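Sensor protein KdpD (Escherichia coli, PDB 4Y2F) is a potassium-sensing histidine kinase of a two-component system, whose GAF domain, the part crystallised, probably serves as a regulatory module of the sensor. Local coordinates at residues Y6-A11 against A22-Q27; K10-G15 against A129-R134; A65-S68 against P74-A77. All blocks are in the same frame, centred on the assembly; numbering follows the deposited sequence.

Interaction 1 (Y6-A11 against A22-Q27); sequences YEMSKA and AATSEQ
T24, M8 and A11 bury the most surface where helix 4-13 lies against helix 18-33. The methyl CG2 of T24 does the touching: it sits 3.6 Å from CB of A11 and 4.3 Å from CG of M8. With CG2 anti to the backbone N (chi1 -67° to OG1), the methyl faces helix 4-13 and OG1 lies beside T24's own backbone N, hydrogen-bonded to the carbonyl O of D20, one turn earlier. Alanine suits position 11 because its small CB points toward the other helix, letting the CA atoms of A11 and T24 come to 6.8 Å. M8, extended through chi1 and chi2, touches the methyl with CG and also reaches F124, L127 and V128 of helix 115-142, while F28 also touches M8 and A11. Beside this the contact turns polar. A water donates to the carbonyl O of A11 at 2.8 Å and is hydrogen-bonded to T24 OG1 at 2.7 Å, bridging the two helices. Threonine thus presents its methyl to the apolar seam while D20 and the water hold its hydroxyl; the direct contact is van der Waals, and the polar link across it runs through solvent.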
loop_
_atom_site.group_PDB
_atom_site.type_symbol
_atom_site.label_atom_id
_atom_site.label_comp_id
_atom_site.label_asym_id
_atom_site.label_seq_id
_atom_site.Cartn_x
_atom_site.Cartn_y
_atom_site.Cartn_z
ATOM N N TYR A 6 2.366 5.007 7.447
ATOM C CA TYR A 6 3.382 5.768 6.730
ATOM C C TYR A 6 4.785 5.401 7.203
ATOM O O TYR A 6 5.694 5.234 6.381
ATOM C CB TYR A 6 3.114 7.261 6.918
ATOM C CG TYR A 6 4.204 8.166 6.399
ATOM C CD1 TYR A 6 4.206 8.594 5.081
ATOM C CD2 TYR A 6 5.222 8.606 7.236
ATOM C CE1 TYR A 6 5.197 9.429 4.602
ATOM C CE2 TYR A 6 6.217 9.436 6.766
ATOM C CZ TYR A 6 6.200 9.845 5.451
ATOM O OH TYR A 6 7.189 10.678 4.978
ATOM N N GLU A 7 4.985 5.274 8.519
ATOM C CA GLU A 7 6.316 4.932 9.021
ATOM C C GLU A 7 6.725 3.527 8.601
ATOM O O GLU A 7 7.893 3.289 8.258
ATOM C CB GLU A 7 6.402 5.096 10.539
ATOM C CG GLU A 7 6.488 6.551 11.000
ATOM C CD GLU A 7 7.724 7.278 10.485
ATOM O OE1 GLU A 7 8.830 6.693 10.517
ATOM O OE2 GLU A 7 7.582 8.439 10.044
ATOM N N MET A 8 5.783 2.582 8.613
ATOM C CA MET A 8 6.102 1.246 8.132
ATOM C C MET A 8 6.431 1.268 6.646
ATOM O O MET A 8 7.363 0.589 6.209
ATOM C CB MET A 8 4.967 0.265 8.420
ATOM C CG MET A 8 5.348 -1.172 8.017
ATOM S SD MET A 8 4.061 -2.414 8.219
ATOM C CE MET A 8 2.869 -1.878 6.991
ATOM N N SER A 9 5.713 2.078 5.863
ATOM C CA SER A 9 5.993 2.149 4.428
ATOM C C SER A 9 7.414 2.639 4.166
ATOM O O SER A 9 8.091 2.151 3.248
ATOM C CB SER A 9 4.961 3.032 3.713
ATOM O OG SER A 9 5.316 4.406 3.768
ATOM N N LYS A 10 7.896 3.597 4.964
ATOM C CA LYS A 10 9.278 4.044 4.818
ATOM C C LYS A 10 10.252 2.915 5.114
ATOM O O LYS A 10 11.254 2.747 4.402
ATOM C CB LYS A 10 9.554 5.227 5.744
ATOM C CG LYS A 10 8.930 6.538 5.289
ATOM C CD LYS A 10 8.934 7.579 6.407
ATOM C CE LYS A 10 10.321 8.113 6.723
ATOM N NZ LYS A 10 10.256 9.196 7.751
ATOM N N ALA A 11 9.967 2.122 6.150
ATOM C CA ALA A 11 10.856 1.028 6.514
ATOM C C ALA A 11 10.786 -0.103 5.492
ATOM O O ALA A 11 11.810 -0.723 5.177
ATOM C CB ALA A 11 10.506 0.529 7.912
ATOM N N ALA A 22 10.002 -9.262 6.550
ATOM C CA ALA A 22 9.361 -9.977 7.646
ATOM C C ALA A 22 9.667 -9.318 8.985
ATOM O O ALA A 22 8.765 -9.106 9.803
ATOM C CB ALA A 22 9.816 -11.435 7.647
ATOM N N ALA A 23 10.939 -8.977 9.223
ATOM C CA ALA A 23 11.306 -8.350 10.491
ATOM C C ALA A 23 10.613 -7.003 10.664
ATOM O O ALA A 23 10.061 -6.709 11.732
ATOM C CB ALA A 23 12.824 -8.195 10.585
ATOM N N THR A 24 10.617 -6.176 9.615
ATOM C CA THR A 24 9.938 -4.890 9.683
ATOM C C THR A 24 8.449 -5.070 9.927
ATOM O O THR A 24 7.855 -4.381 10.763
ATOM C CB THR A 24 10.159 -4.138 8.373
ATOM O OG1 THR A 24 11.539 -3.793 8.244
ATOM C CG2 THR A 24 9.309 -2.866 8.327
ATOM N N SER A 25 7.824 -5.986 9.200
ATOM C CA SER A 25 6.394 -6.191 9.381
ATOM C C SER A 25 6.069 -6.625 10.810
ATOM O O SER A 25 5.116 -6.127 11.416
ATOM C CB SER A 25 5.882 -7.193 8.344
ATOM O OG SER A 25 6.211 -6.746 7.033
ATOM N N GLU A 26 6.867 -7.528 11.380
ATOM C CA GLU A 26 6.623 -7.981 12.747
ATOM C C GLU A 26 6.791 -6.849 13.759
ATOM O O GLU A 26 5.971 -6.704 14.675
ATOM C CB GLU A 26 7.527 -9.175 13.066
ATOM C CG GLU A 26 7.150 -10.416 12.244
ATOM C CD GLU A 26 8.168 -11.539 12.334
ATOM O OE1 GLU A 26 9.122 -11.435 13.139
ATOM O OE2 GLU A 26 8.010 -12.533 11.592
ATOM N N GLN A 27 7.824 -6.020 13.595
ATOM C CA GLN A 27 8.040 -4.901 14.508
ATOM C C GLN A 27 6.830 -3.979 14.523
ATOM O O GLN A 27 6.317 -3.612 15.590
ATOM C CB GLN A 27 9.287 -4.135 14.065
ATOM C CG GLN A 27 9.596 -2.863 14.853
ATOM C CD GLN A 27 10.762 -2.094 14.266
ATOM O OE1 GLN A 27 11.905 -2.548 14.316
ATOM N NE2 GLN A 27 10.479 -0.933 13.702
HETATM O O HOH W 1 12.382 -3.459 5.698
#

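Interaction 2 (K10-G15 against A129-R134); sequences KALAVG and ANALER
The carbonyl O of L12 and the guanidinium of R134 meet between helices 4-13 and 115-142: NH2 of R134 stands 3.2 Å from L12 O, with the oxygen at the edge of the guanidinium and near its plane. The same oxygen accepts the backbone N of G15 at 3.2 Å, near the C-terminal end of helix 4-13, and R134 NH2 also lies 3.9 Å from CA of A13. Arginine suits this place because it can reach the neighbouring helix: its chain is extended through chi1 and chi2, then bends at chi3 (66°). Such a cation near a helix C-terminus would probably be favoured by the partial negative charge there, and a long, weak ion pair links its NH1 to E133 of the second subunit. Beside it the contact is apolar. L12 CD2 packs 4.2 Å from CB of A131, and the alanine, having only a methyl, lets the CA atoms of L12 and A131 approach to 6.4 Å. I21 of helix 18-33 touches both side chains, while A13 packs on G95 of the second subunit. The N-terminal and C-terminal helices, packed with helix 18-33, form the helical layer on one side of the antiparallel sheet, as in GAF domains.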
loop_
_atom_site.group_PDB
_atom_site.type_symbol
_atom_site.label_atom_id
_atom_site.label_comp_id
_atom_site.label_asym_id
_atom_site.label_seq_id
_atom_site.Cartn_x
_atom_site.Cartn_y
_atom_site.Cartn_z
ATOM N N LYS A 10 7.896 3.597 4.964
ATOM C CA LYS A 10 9.278 4.044 4.818
ATOM C C LYS A 10 10.252 2.915 5.114
ATOM O O LYS A 10 11.254 2.747 4.402
ATOM C CB LYS A 10 9.554 5.227 5.744
ATOM C CG LYS A 10 8.930 6.538 5.289
ATOM C CD LYS A 10 8.934 7.579 6.407
ATOM C CE LYS A 10 10.321 8.113 6.723
ATOM N NZ LYS A 10 10.256 9.196 7.751
ATOM N N ALA A 11 9.967 2.122 6.150
ATOM C CA ALA A 11 10.856 1.028 6.514
ATOM C C ALA A 11 10.786 -0.103 5.492
ATOM O O ALA A 11 11.810 -0.723 5.177
ATOM C CB ALA A 11 10.506 0.529 7.912
ATOM N N LEU A 12 9.590 -0.378 4.957
ATOM C CA LEU A 12 9.453 -1.417 3.937
ATOM C C LEU A 12 10.131 -1.027 2.632
ATOM O O LEU A 12 10.634 -1.902 1.912
ATOM C CB LEU A 12 7.976 -1.708 3.670
ATOM C CG LEU A 12 7.153 -2.415 4.751
ATOM C CD1 LEU A 12 5.680 -2.393 4.370
ATOM C CD2 LEU A 12 7.634 -3.852 4.969
ATOM N N ALA A 13 10.167 0.275 2.315
ATOM C CA ALA A 13 10.704 0.723 1.035
ATOM C C ALA A 13 12.182 0.400 0.899
ATOM O O ALA A 13 12.677 0.219 -0.223
ATOM C CB ALA A 13 10.493 2.227 0.881
ATOM N N VAL A 14 12.908 0.328 2.017
ATOM C CA VAL A 14 14.345 0.089 1.969
ATOM C C VAL A 14 14.713 -1.351 2.284
ATOM O O VAL A 14 15.912 -1.685 2.308
ATOM C CB VAL A 14 15.125 1.066 2.865
ATOM C CG1 VAL A 14 14.966 2.489 2.348
ATOM C CG2 VAL A 14 14.679 0.944 4.301
ATOM N N GLY A 15 13.730 -2.208 2.540
ATOM C CA GLY A 15 14.023 -3.617 2.736
ATOM C C GLY A 15 14.667 -4.212 1.497
ATOM O O GLY A 15 14.277 -3.913 0.366
ATOM N N ALA A 129 2.348 -7.034 1.583
ATOM C CA ALA A 129 2.259 -7.854 0.383
ATOM C C ALA A 129 2.913 -7.167 -0.807
ATOM O O ALA A 129 3.602 -7.816 -1.595
ATOM C CB ALA A 129 0.797 -8.176 0.074
ATOM N N ASN A 130 2.707 -5.850 -0.948
ATOM C CA ASN A 130 3.329 -5.104 -2.039
ATOM C C ASN A 130 4.848 -5.169 -1.950
ATOM O O ASN A 130 5.532 -5.264 -2.975
ATOM C CB ASN A 130 2.890 -3.639 -1.986
ATOM C CG ASN A 130 1.490 -3.416 -2.504
ATOM O OD1 ASN A 130 0.878 -4.309 -3.086
ATOM N ND2 ASN A 130 0.982 -2.202 -2.320
ATOM N N ALA A 131 5.393 -5.108 -0.733
ATOM C CA ALA A 131 6.844 -5.183 -0.569
ATOM C C ALA A 131 7.371 -6.562 -0.949
ATOM O O ALA A 131 8.370 -6.681 -1.670
ATOM C CB ALA A 131 7.226 -4.811 0.866
ATOM N N LEU A 132 6.700 -7.616 -0.480
ATOM C CA LEU A 132 7.060 -8.977 -0.861
ATOM C C LEU A 132 6.944 -9.184 -2.366
ATOM O O LEU A 132 7.809 -9.818 -2.977
ATOM C CB LEU A 132 6.150 -9.959 -0.130
ATOM C CG LEU A 132 6.387 -10.040 1.370
ATOM C CD1 LEU A 132 5.366 -10.999 2.010
ATOM C CD2 LEU A 132 7.811 -10.516 1.633
ATOM N N GLU A 133 5.886 -8.641 -2.980
ATOM C CA GLU A 133 5.720 -8.768 -4.428
ATOM C C GLU A 133 6.867 -8.097 -5.173
ATOM O O GLU A 133 7.400 -8.648 -6.142
ATOM C CB GLU A 133 4.369 -8.179 -4.856
ATOM C CG GLU A 133 4.133 -8.113 -6.375
ATOM C CD GLU A 133 2.806 -7.453 -6.734
ATOM O OE1 GLU A 133 2.285 -6.671 -5.915
ATOM O OE2 GLU A 133 2.286 -7.712 -7.839
ATOM N N ARG A 134 7.266 -6.909 -4.719
ATOM C CA ARG A 134 8.361 -6.201 -5.363
ATOM C C ARG A 134 9.654 -7.006 -5.297
ATOM O O ARG A 134 10.346 -7.171 -6.308
ATOM C CB ARG A 134 8.537 -4.824 -4.729
ATOM C CG ARG A 134 9.672 -4.044 -5.351
ATOM C CD ARG A 134 9.769 -2.656 -4.760
ATOM N NE ARG A 134 10.141 -2.693 -3.349
ATOM C CZ ARG A 134 9.326 -2.381 -2.346
ATOM N NH1 ARG A 134 8.073 -2.006 -2.591
ATOM N NH2 ARG A 134 9.766 -2.445 -1.096
#

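Interaction 3 (A65-S68 against P74-A77); sequences AQWS and PAGA
W67 and S68, consecutive on helix 62-71, meet P74 and A75 where the chain comes back to enter a short edge strand. The apolar part falls to the indole: W67 CZ3 lies 4.1 Å from CB of A75, which approaches obliquely to the ring. Although the CB of W67 does not point at the strand, chi1 of 174° sets CG anti to the backbone N and chi2 of 91° turns the six-membered ring toward it. Alanine meets it with a single methyl pointed toward the helix. Mixed contacts come next. The carbonyl O of P74 stands at the edge of the indole, near its plane, 3.7 Å from CZ3, so it faces the slightly positive C-H edge rather than the electron-rich face. S68 OG packs 4.0 Å from CA of P74, but its hydrogen bond goes to the carbonyl of L73; a small side chain suits this buried turn, where its hydroxyl meets that carbonyl. A75 pairs with I89 through the backbone, placing strand 75-76 at the sheet margin beside strand 88-94, while S68 also touches I89 and P91 of that strand and L101 of strand 97-106, seating helix 62-71 over the sheet.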
loop_
_atom_site.group_PDB
_atom_site.type_symbol
_atom_site.label_atom_id
_atom_site.label_comp_id
_atom_site.label_asym_id
_atom_site.label_seq_id
_atom_site.Cartn_x
_atom_site.Cartn_y
_atom_site.Cartn_z
ATOM N N ALA A 65 -2.507 -23.041 8.251
ATOM C CA ALA A 65 -1.726 -21.944 7.684
ATOM C C ALA A 65 -1.455 -22.185 6.203
ATOM O O ALA A 65 -1.658 -21.294 5.367
ATOM C CB ALA A 65 -0.423 -21.781 8.462
ATOM N N GLN A 66 -1.017 -23.401 5.852
ATOM C CA GLN A 66 -0.809 -23.714 4.442
ATOM C C GLN A 66 -2.101 -23.552 3.644
ATOM O O GLN A 66 -2.076 -23.052 2.511
ATOM C CB GLN A 66 -0.235 -25.127 4.286
ATOM C CG GLN A 66 0.297 -25.440 2.885
ATOM C CD GLN A 66 1.544 -24.647 2.527
ATOM O OE1 GLN A 66 2.507 -24.590 3.298
ATOM N NE2 GLN A 66 1.532 -24.029 1.345
ATOM N N TRP A 67 -3.239 -23.976 4.214
ATOM C CA TRP A 67 -4.536 -23.812 3.553
ATOM C C TRP A 67 -4.833 -22.342 3.277
ATOM O O TRP A 67 -5.288 -21.979 2.183
ATOM C CB TRP A 67 -5.644 -24.410 4.425
ATOM C CG TRP A 67 -7.060 -24.170 3.898
ATOM C CD1 TRP A 67 -7.769 -24.980 3.056
ATOM C CD2 TRP A 67 -7.924 -23.064 4.205
ATOM N NE1 TRP A 67 -9.013 -24.445 2.814
ATOM C CE2 TRP A 67 -9.131 -23.264 3.499
ATOM C CE3 TRP A 67 -7.788 -21.913 4.990
ATOM C CZ2 TRP A 67 -10.194 -22.362 3.560
ATOM C CZ3 TRP A 67 -8.850 -21.017 5.049
ATOM C CH2 TRP A 67 -10.037 -21.251 4.345
ATOM N N SER A 68 -4.596 -21.481 4.272
ATOM C CA SER A 68 -4.833 -20.054 4.107
ATOM C C SER A 68 -3.979 -19.482 2.980
ATOM O O SER A 68 -4.465 -18.679 2.166
ATOM C CB SER A 68 -4.534 -19.366 5.441
ATOM O OG SER A 68 -4.602 -17.949 5.354
ATOM N N PRO A 74 -8.323 -15.903 4.816
ATOM C CA PRO A 74 -7.965 -15.883 6.235
ATOM C C PRO A 74 -8.553 -17.080 6.976
ATOM O O PRO A 74 -9.523 -17.712 6.536
ATOM C CB PRO A 74 -8.602 -14.582 6.725
ATOM C CG PRO A 74 -9.794 -14.430 5.872
ATOM C CD PRO A 74 -9.349 -14.903 4.493
ATOM N N ALA A 75 -7.925 -17.395 8.109
ATOM C CA ALA A 75 -8.400 -18.417 9.027
ATOM C C ALA A 75 -8.158 -17.900 10.445
ATOM O O ALA A 75 -7.546 -16.842 10.665
ATOM C CB ALA A 75 -7.722 -19.760 8.738
ATOM N N GLY A 76 -8.619 -18.642 11.420
ATOM C CA GLY A 76 -8.483 -18.200 12.775
ATOM C C GLY A 76 -9.630 -17.290 13.157
ATOM O O GLY A 76 -10.711 -17.291 12.559
ATOM N N ALA A 77 -9.374 -16.504 14.188
ATOM C CA ALA A 77 -10.411 -15.644 14.748
ATOM C C ALA A 77 -11.001 -14.715 13.692
ATOM O O ALA A 77 -10.284 -14.133 12.875
ATOM C CB ALA A 77 -9.825 -14.816 15.897
#

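Overall arrangement
Interactions 1 and 2 both use helix 4-13 and share K10 and A11; they touch where L12 packs on T24 and S25, so three helices meet in one cluster, with centres about 8 Å apart. Interaction 2 is the more buried; interaction 1 is partly buried and has a water at its margin. Both pack aliphatic groups, with an alanine in each, but the first adds a solvent bridge and the second an arginine beside a helix end. Interaction 3, also partly buried, lies on the opposite side of the chain's centre, its centre about 22 and 23 Å from theirs, and joins a helix to an edge strand through the edge of an indole and a serine. The second subunit reaches the first two contacts alone.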